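Local coordinates for acetone carboxylase alpha subunit (Xanthobacter autotrophicus Py2, PDB 5M45), which belongs to the hydantoinase B/oxoprolinase family and serves as the alpha subunit of a carboxylase whose six-chain assembly contains bound manganese, at residues 758-762 and 763-767; 345-348 and 349-353; 250-254 and 255-259. All coordinates share one frame; numbering follows the deposited sequence.

Contact 1: residues 758-762 and 763-767; sequences YSMDI and SELPD. With MG (magnesium ion), chain Q.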
loop_
_atom_site.group_PDB
_atom_site.type_symbol
_atom_site.label_atom_id
_atom_site.label_comp_id
_atom_site.label_asym_id
_atom_site.label_seq_id
_atom_site.Cartn_x
_atom_site.Cartn_y
_atom_site.Cartn_z
ATOM N N TYR A 758 -2.090 -24.877 5.645
ATOM C CA TYR A 758 -1.116 -24.234 4.774
ATOM C C TYR A 758 -0.835 -22.803 5.217
ATOM O O TYR A 758 -1.758 -21.987 5.317
ATOM C CB TYR A 758 -1.593 -24.289 3.326
ATOM C CG TYR A 758 -1.596 -25.699 2.800
ATOM C CD1 TYR A 758 -2.703 -26.551 2.987
ATOM C CD2 TYR A 758 -0.449 -26.234 2.187
ATOM C CE1 TYR A 758 -2.667 -27.877 2.550
ATOM C CE2 TYR A 758 -0.420 -27.535 1.759
ATOM C CZ TYR A 758 -1.533 -28.346 1.934
ATOM O OH TYR A 758 -1.457 -29.615 1.425
ATOM N N SER A 759 0.446 -22.515 5.482
ATOM C CA SER A 759 0.884 -21.174 5.888
ATOM C C SER A 759 2.336 -20.916 5.406
ATOM O O SER A 759 3.103 -21.855 5.235
ATOM C CB SER A 759 0.761 -21.027 7.408
ATOM O OG SER A 759 1.534 -22.038 8.028
ATOM N N MET A 760 2.678 -19.663 5.156
ATOM C CA MET A 760 4.016 -19.281 4.695
ATOM C C MET A 760 4.504 -18.084 5.513
ATOM O O MET A 760 3.966 -16.978 5.399
ATOM C CB MET A 760 3.966 -18.953 3.199
ATOM C CG MET A 760 5.301 -18.679 2.532
ATOM S SD MET A 760 5.150 -17.935 0.841
ATOM C CE MET A 760 6.834 -18.191 0.271
ATOM N N ASP A 761 5.517 -18.323 6.338
ATOM C CA ASP A 761 6.095 -17.298 7.212
ATOM C C ASP A 761 6.948 -16.265 6.452
ATOM O O ASP A 761 7.533 -16.574 5.418
ATOM C CB ASP A 761 6.927 -17.961 8.329
ATOM C CG ASP A 761 7.329 -16.971 9.420
ATOM O OD1 ASP A 761 6.443 -16.563 10.198
ATOM O OD2 ASP A 761 8.529 -16.562 9.480
ATOM N N ILE A 762 7.017 -15.038 6.969
ATOM C CA ILE A 762 7.860 -13.987 6.383
ATOM C C ILE A 762 9.345 -14.394 6.254
ATOM O O ILE A 762 10.013 -13.986 5.314
ATOM C CB ILE A 762 7.703 -12.636 7.112
ATOM C CG1 ILE A 762 8.367 -11.485 6.324
ATOM C CG2 ILE A 762 8.272 -12.672 8.538
ATOM C CD1 ILE A 762 7.844 -11.296 4.910
ATOM N N SER A 763 9.851 -15.224 7.174
ATOM C CA SER A 763 11.250 -15.690 7.077
ATOM C C SER A 763 11.542 -16.615 5.884
ATOM O O SER A 763 12.703 -16.855 5.605
ATOM C CB SER A 763 11.695 -16.383 8.367
ATOM O OG SER A 763 10.854 -17.543 8.595
ATOM N N GLU A 764 10.517 -17.122 5.196
ATOM C CA GLU A 764 10.686 -17.893 3.970
ATOM C C GLU A 764 11.013 -17.024 2.741
ATOM O O GLU A 764 11.391 -17.560 1.723
ATOM C CB GLU A 764 9.445 -18.794 3.696
ATOM C CG GLU A 764 9.234 -19.805 4.839
ATOM C CD GLU A 764 7.946 -20.592 4.751
ATOM O OE1 GLU A 764 7.724 -21.130 3.647
ATOM O OE2 GLU A 764 7.148 -20.665 5.758
ATOM N N LEU A 765 10.849 -15.695 2.802
ATOM C CA LEU A 765 11.204 -14.866 1.653
ATOM C C LEU A 765 12.722 -14.615 1.596
ATOM O O LEU A 765 13.403 -14.708 2.638
ATOM C CB LEU A 765 10.429 -13.547 1.671
ATOM C CG LEU A 765 8.903 -13.593 1.498
ATOM C CD1 LEU A 765 8.335 -12.193 1.327
ATOM C CD2 LEU A 765 8.421 -14.445 0.338
ATOM N N PRO A 766 13.269 -14.299 0.407
ATOM C CA PRO A 766 14.748 -14.252 0.320
ATOM C C PRO A 766 15.389 -13.123 1.129
ATOM O O PRO A 766 14.832 -11.997 1.174
ATOM C CB PRO A 766 15.005 -14.011 -1.183
ATOM C CG PRO A 766 13.753 -14.541 -1.868
ATOM C CD PRO A 766 12.637 -14.195 -0.922
ATOM N N ASP A 767 16.543 -13.409 1.739
ATOM C CA ASP A 767 17.345 -12.424 2.515
ATOM C C ASP A 767 16.660 -11.910 3.814
ATOM O O ASP A 767 17.137 -10.941 4.390
ATOM C CB ASP A 767 17.763 -11.219 1.631
ATOM C CG ASP A 767 18.896 -10.340 2.259
ATOM O OD1 ASP A 767 19.888 -10.953 2.781
ATOM O OD2 ASP A 767 18.797 -9.064 2.207
HETATM MG MG MG Q . 14.931 -16.510 6.611
HETATM O O HOH W 1 5.383 -23.321 5.651
HETATM O O HOH W 2 15.149 -16.245 4.289
#
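An Asx turn leading into a short 3-10 turn organises the C-terminal loop beyond helix 726-735, with Asp761 as its pivot. OD2 of Asp761 takes two bonds from Ser763: the backbone N donates at 3.0 Å from above the carboxylate plane, 47° out of it, and Ser763 OG donates to the anti lone pair of Asp761 OD2 at 2.7 Å. The carboxylate gets there because CG of Asp761 stands anti to the backbone N (chi1 -169°) and swings forward along the chain. Successive backbone bonds from Glu764 N to Asp761 O and from Leu765 N to Ile762 O draw the 3-10 turn.

Glu764 reaches back in return. Its extended chain delivers OE2 to Asp761 N at 2.9 Å, the N-H arriving well above the carboxylate plane, while OE1 lies 3.6 Å from Met760 CG. A water donates both to this OE2 and to Ser759 O, adding a second link. On the apolar side, Ile762 CD1 meets Leu765 CD1 at 3.7 Å, the two side chains crossing at about a right angle, and the methyl CE of Met760 touches Leu765 CD2 at 4.1 Å. Ile450 and Gln221 of the second subunit pack on Met760 and Leu765, so the turn lies at a subunit interface.

The magnesium ion is bound by Ser763 O at 2.5 Å, by a water that also donates to Leu765 O, and by Val768 O. Asp761 OD1 forms a salt bridge with Lys384, which probably favours the charged carboxylate. With one oxygen gripped by Ser763 and the other by the lysine, the carboxylate is probably limited in rotation, consistent with a firmly set turn beside the magnesium-binding carbonyl of Ser763.

Contact 2: residues 345-348 and 349-353; sequences YNAH and QVSFT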
loop_
_atom_site.group_PDB
_atom_site.type_symbol
_atom_site.label_atom_id
_atom_site.label_comp_id
_atom_site.label_asym_id
_atom_site.label_seq_id
_atom_site.Cartn_x
_atom_site.Cartn_y
_atom_site.Cartn_z
ATOM N N TYR A 345 -7.268 -8.478 13.772
ATOM C CA TYR A 345 -7.019 -8.641 15.237
ATOM C C TYR A 345 -5.773 -9.488 15.558
ATOM O O TYR A 345 -5.493 -9.755 16.761
ATOM C CB TYR A 345 -8.302 -9.182 15.985
ATOM C CG TYR A 345 -9.582 -8.558 15.408
ATOM C CD1 TYR A 345 -9.707 -7.170 15.310
ATOM C CD2 TYR A 345 -10.657 -9.350 14.976
ATOM C CE1 TYR A 345 -10.808 -6.584 14.731
ATOM C CE2 TYR A 345 -11.787 -8.760 14.390
ATOM C CZ TYR A 345 -11.864 -7.388 14.267
ATOM O OH TYR A 345 -12.942 -6.792 13.644
ATOM N N ASN A 346 -5.007 -9.893 14.543
ATOM C CA ASN A 346 -3.795 -10.662 14.737
ATOM C C ASN A 346 -2.650 -9.830 15.338
ATOM O O ASN A 346 -2.680 -8.577 15.275
ATOM C CB ASN A 346 -3.346 -11.265 13.391
ATOM C CG ASN A 346 -4.455 -12.071 12.732
ATOM O OD1 ASN A 346 -4.796 -13.150 13.201
ATOM N ND2 ASN A 346 -5.067 -11.523 11.679
ATOM N N ALA A 347 -1.645 -10.498 15.908
ATOM C CA ALA A 347 -0.527 -9.791 16.514
ATOM C C ALA A 347 0.851 -10.404 16.180
ATOM O O ALA A 347 1.038 -10.994 15.068
ATOM C CB ALA A 347 -0.787 -9.644 18.045
ATOM N N HIS A 348 1.835 -10.195 17.049
ATOM C CA HIS A 348 3.220 -10.582 16.810
ATOM C C HIS A 348 3.860 -10.800 18.173
ATOM O O HIS A 348 3.388 -10.218 19.171
ATOM C CB HIS A 348 3.928 -9.469 16.034
ATOM C CG HIS A 348 5.304 -9.802 15.540
ATOM N ND1 HIS A 348 6.412 -9.742 16.348
ATOM C CD2 HIS A 348 5.769 -10.086 14.298
ATOM C CE1 HIS A 348 7.499 -10.035 15.645
ATOM N NE2 HIS A 348 7.136 -10.235 14.392
ATOM N N GLN A 349 4.894 -11.637 18.233
ATOM C CA GLN A 349 5.566 -11.925 19.505
ATOM C C GLN A 349 6.064 -10.649 20.223
ATOM O O GLN A 349 5.970 -10.544 21.437
ATOM C CB GLN A 349 6.669 -13.007 19.331
ATOM C CG GLN A 349 7.921 -12.552 18.576
ATOM C CD GLN A 349 8.977 -13.664 18.552
ATOM O OE1 GLN A 349 9.955 -13.618 19.271
ATOM N NE2 GLN A 349 8.755 -14.668 17.736
ATOM N N VAL A 350 6.586 -9.688 19.482
ATOM C CA VAL A 350 7.064 -8.419 20.031
ATOM C C VAL A 350 5.937 -7.570 20.641
ATOM O O VAL A 350 6.074 -7.107 21.784
ATOM C CB VAL A 350 7.827 -7.577 18.964
ATOM C CG1 VAL A 350 8.142 -6.191 19.494
ATOM C CG2 VAL A 350 9.119 -8.278 18.505
ATOM N N SER A 351 4.854 -7.317 19.897
ATOM C CA SER A 351 3.761 -6.517 20.448
ATOM C C SER A 351 3.079 -7.224 21.646
ATOM O O SER A 351 2.724 -6.571 22.621
ATOM C CB SER A 351 2.737 -6.156 19.364
ATOM O OG SER A 351 2.165 -7.322 18.749
ATOM N N PHE A 352 2.903 -8.551 21.552
ATOM C CA PHE A 352 2.314 -9.290 22.646
ATOM C C PHE A 352 3.135 -9.210 23.948
ATOM O O PHE A 352 2.587 -8.877 25.004
ATOM C CB PHE A 352 2.077 -10.762 22.267
ATOM C CG PHE A 352 1.320 -11.546 23.320
ATOM C CD1 PHE A 352 -0.056 -11.460 23.390
ATOM C CD2 PHE A 352 1.983 -12.321 24.223
ATOM C CE1 PHE A 352 -0.768 -12.160 24.381
ATOM C CE2 PHE A 352 1.275 -13.069 25.196
ATOM C CZ PHE A 352 -0.093 -12.962 25.285
ATOM N N THR A 353 4.431 -9.480 23.874
ATOM C CA THR A 353 5.307 -9.466 25.054
ATOM C C THR A 353 5.626 -8.029 25.569
ATOM O O THR A 353 5.771 -7.810 26.811
ATOM C CB THR A 353 6.602 -10.254 24.818
ATOM O OG1 THR A 353 7.360 -9.680 23.746
ATOM C CG2 THR A 353 6.305 -11.744 24.543
#
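Phe352 N donates to His348 O at 2.9 Å in a nearly straight bond that closes the first turn of helix 349-361. His348 is the N-cap residue, and its ring makes the capping bond: ND1 accepts from Val350 N at 3.1 Å, with the donor at the ring edge and only 10° out of the ring plane. CG lies anti to the backbone N of His348 (chi1 -172°), which turns the ring forward to the Val350 amide. One residue on, Thr353 grips Gln349 O twice, its OG1 at 2.8 Å and its backbone N from the other face of the carbonyl plane.

Around these bonds the side chains pack closely. His348 CE1 rests against Val350 CG2 at 3.7 Å, the two side chains running side by side, and the aliphatic CG of Gln349 approaches the same CE1. The Gln349 amide itself binds Phe773 N and Gln772, while Phe352 turns away onto Leu404 and Ala407 of helix 401-422. Ala347 CB meets Ser351 OG at 3.8 Å.

ND1 of His348 thus satisfies an amide at the helix N-terminus; NE2 is hydrogen-bonded elsewhere, so both ring nitrogens are held, which probably limits rotation of the imidazole.

Contact 3: residues 250-254 and 255-259; sequences EVVAE and EGIEA
Backbone bonds from Glu255 N to Val251 O, 2.9 Å and nearly straight, and from Gly256 N to Val252 O, 2.8 Å and more bent, carry the helical pattern to the point where Gly256 breaks it with a positive phi of 93°.

Glu254 and Glu255 lie side by side and point the same way, their carboxylate planes 25° apart. The chain of Glu254 is extended, whereas that of Glu255 bends at chi2 (-57°), bringing its OE2 to 3.5 Å from Glu254 CG and to 4.0 Å from Glu254 OE1. Two carboxylates this close would probably repel one another, were each not paired with a cation: Glu254 OE1 forms a salt bridge with Arg63 and Glu255 OE2 one with Lys59, both from helix 54-75. The aliphatic part of Glu255 also lies over the preceding turn, its CG 3.7 Å from Val251 O.

This is a tight helix-to-helix connection. Gly256 is both the first residue to leave the helical conformation after helix 227-255 and the N-cap of helix 257-282; at its backbone angles a side chain would run into the carbonyl O of Glu255, so the conformation suits glycine.

Across the corner, the branch CG1 of Val252 is 3.9 Å from Ile257 CB and similarly near the Ile257 backbone, joining the last turn of one helix to the first residue of the next. Trp162 of strand 153-162 touches both Val252 and Ile257, and on the side of helix 54-75 Leu60 packs against Val251, with Leu56 against Glu255 and Ala259.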
loop_
_atom_site.group_PDB
_atom_site.type_symbol
_atom_site.label_atom_id
_atom_site.label_comp_id
_atom_site.label_asym_id
_atom_site.label_seq_id
_atom_site.Cartn_x
_atom_site.Cartn_y
_atom_site.Cartn_z
ATOM N N GLU A 250 25.329 17.025 24.119
ATOM C CA GLU A 250 25.695 17.942 25.194
ATOM C C GLU A 250 26.155 17.217 26.458
ATOM O O GLU A 250 27.139 17.619 27.080
ATOM C CB GLU A 250 24.528 18.896 25.533
ATOM C CG GLU A 250 24.342 20.004 24.486
ATOM C CD GLU A 250 23.002 20.727 24.501
ATOM O OE1 GLU A 250 22.110 20.393 25.321
ATOM O OE2 GLU A 250 22.821 21.643 23.634
ATOM N N VAL A 251 25.435 16.166 26.832
ATOM C CA VAL A 251 25.774 15.339 27.998
ATOM C C VAL A 251 27.125 14.670 27.813
ATOM O O VAL A 251 27.946 14.685 28.729
ATOM C CB VAL A 251 24.644 14.309 28.308
ATOM C CG1 VAL A 251 25.089 13.256 29.293
ATOM C CG2 VAL A 251 23.420 15.040 28.853
ATOM N N VAL A 252 27.377 14.109 26.636
ATOM C CA VAL A 252 28.677 13.501 26.349
ATOM C C VAL A 252 29.813 14.550 26.394
ATOM O O VAL A 252 30.876 14.301 26.971
ATOM C CB VAL A 252 28.670 12.746 25.003
ATOM C CG1 VAL A 252 30.092 12.323 24.597
ATOM C CG2 VAL A 252 27.744 11.531 25.094
ATOM N N ALA A 253 29.592 15.712 25.783
ATOM C CA ALA A 253 30.579 16.815 25.810
ATOM C C ALA A 253 30.904 17.207 27.239
ATOM O O ALA A 253 32.053 17.374 27.567
ATOM C CB ALA A 253 30.074 18.015 25.039
ATOM N N GLU A 254 29.892 17.347 28.085
ATOM C CA GLU A 254 30.092 17.751 29.475
ATOM C C GLU A 254 30.676 16.658 30.414
ATOM O O GLU A 254 31.540 16.969 31.210
ATOM C CB GLU A 254 28.811 18.333 30.080
ATOM C CG GLU A 254 29.036 18.756 31.550
ATOM C CD GLU A 254 27.932 19.617 32.164
ATOM O OE1 GLU A 254 26.779 19.487 31.701
ATOM O OE2 GLU A 254 28.231 20.401 33.133
ATOM N N GLU A 255 30.186 15.418 30.356
ATOM C CA GLU A 255 30.609 14.347 31.303
ATOM C C GLU A 255 31.592 13.331 30.755
ATOM O O GLU A 255 32.145 12.527 31.525
ATOM C CB GLU A 255 29.400 13.578 31.842
ATOM C CG GLU A 255 28.284 14.413 32.432
ATOM C CD GLU A 255 28.753 15.317 33.584
ATOM O OE1 GLU A 255 29.774 15.012 34.256
ATOM O OE2 GLU A 255 28.108 16.330 33.857
ATOM N N GLY A 256 31.809 13.346 29.442
ATOM C CA GLY A 256 32.744 12.435 28.790
ATOM C C GLY A 256 32.072 11.179 28.279
ATOM O O GLY A 256 31.125 10.668 28.890
ATOM N N ILE A 257 32.552 10.706 27.145
ATOM C CA ILE A 257 31.998 9.518 26.485
ATOM C C ILE A 257 32.147 8.246 27.333
ATOM O O ILE A 257 31.256 7.403 27.299
ATOM C CB ILE A 257 32.569 9.330 25.032
ATOM C CG1 ILE A 257 31.895 8.156 24.290
ATOM C CG2 ILE A 257 34.077 9.038 25.045
ATOM C CD1 ILE A 257 30.382 8.281 24.088
ATOM N N GLU A 258 33.211 8.119 28.118
ATOM C CA GLU A 258 33.431 6.866 28.891
ATOM C C GLU A 258 32.315 6.628 29.917
ATOM O O GLU A 258 31.831 5.504 30.053
ATOM C CB GLU A 258 34.768 6.845 29.652
ATOM C CG GLU A 258 36.002 7.015 28.782
ATOM C CD GLU A 258 36.351 5.762 28.071
ATOM O OE1 GLU A 258 37.156 5.000 28.692
ATOM O OE2 GLU A 258 35.888 5.555 26.913
ATOM N N ALA A 259 31.931 7.683 30.634
ATOM C CA ALA A 259 30.847 7.585 31.591
ATOM C C ALA A 259 29.495 7.285 30.904
ATOM O O ALA A 259 28.735 6.434 31.390
ATOM C CB ALA A 259 30.745 8.858 32.422
#

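Overall arrangement
Contacts 1 and 2 are neighbours in space, their centres 18 Å apart and their nearest atoms about 6 Å, although some 400 residues separate them in the chain. The C-terminal tail that follows contact 1 bridges the gap: Val768 completes the protein ligands of the magnesium ion, and Phe773, which lines the pocket of 3,6,9,12,15-pentaoxaheptadecan-1-ol, packs on Val350 of contact 2. The side chain of Val350 is about 5 Å from that ligand, and the side chain of Ser351 lies about 11 Å from the manganese ion. Contact 3 is remote, its centre about 37 Å from that of contact 2 and 44 Å from that of contact 1, toward the periphery of the chain.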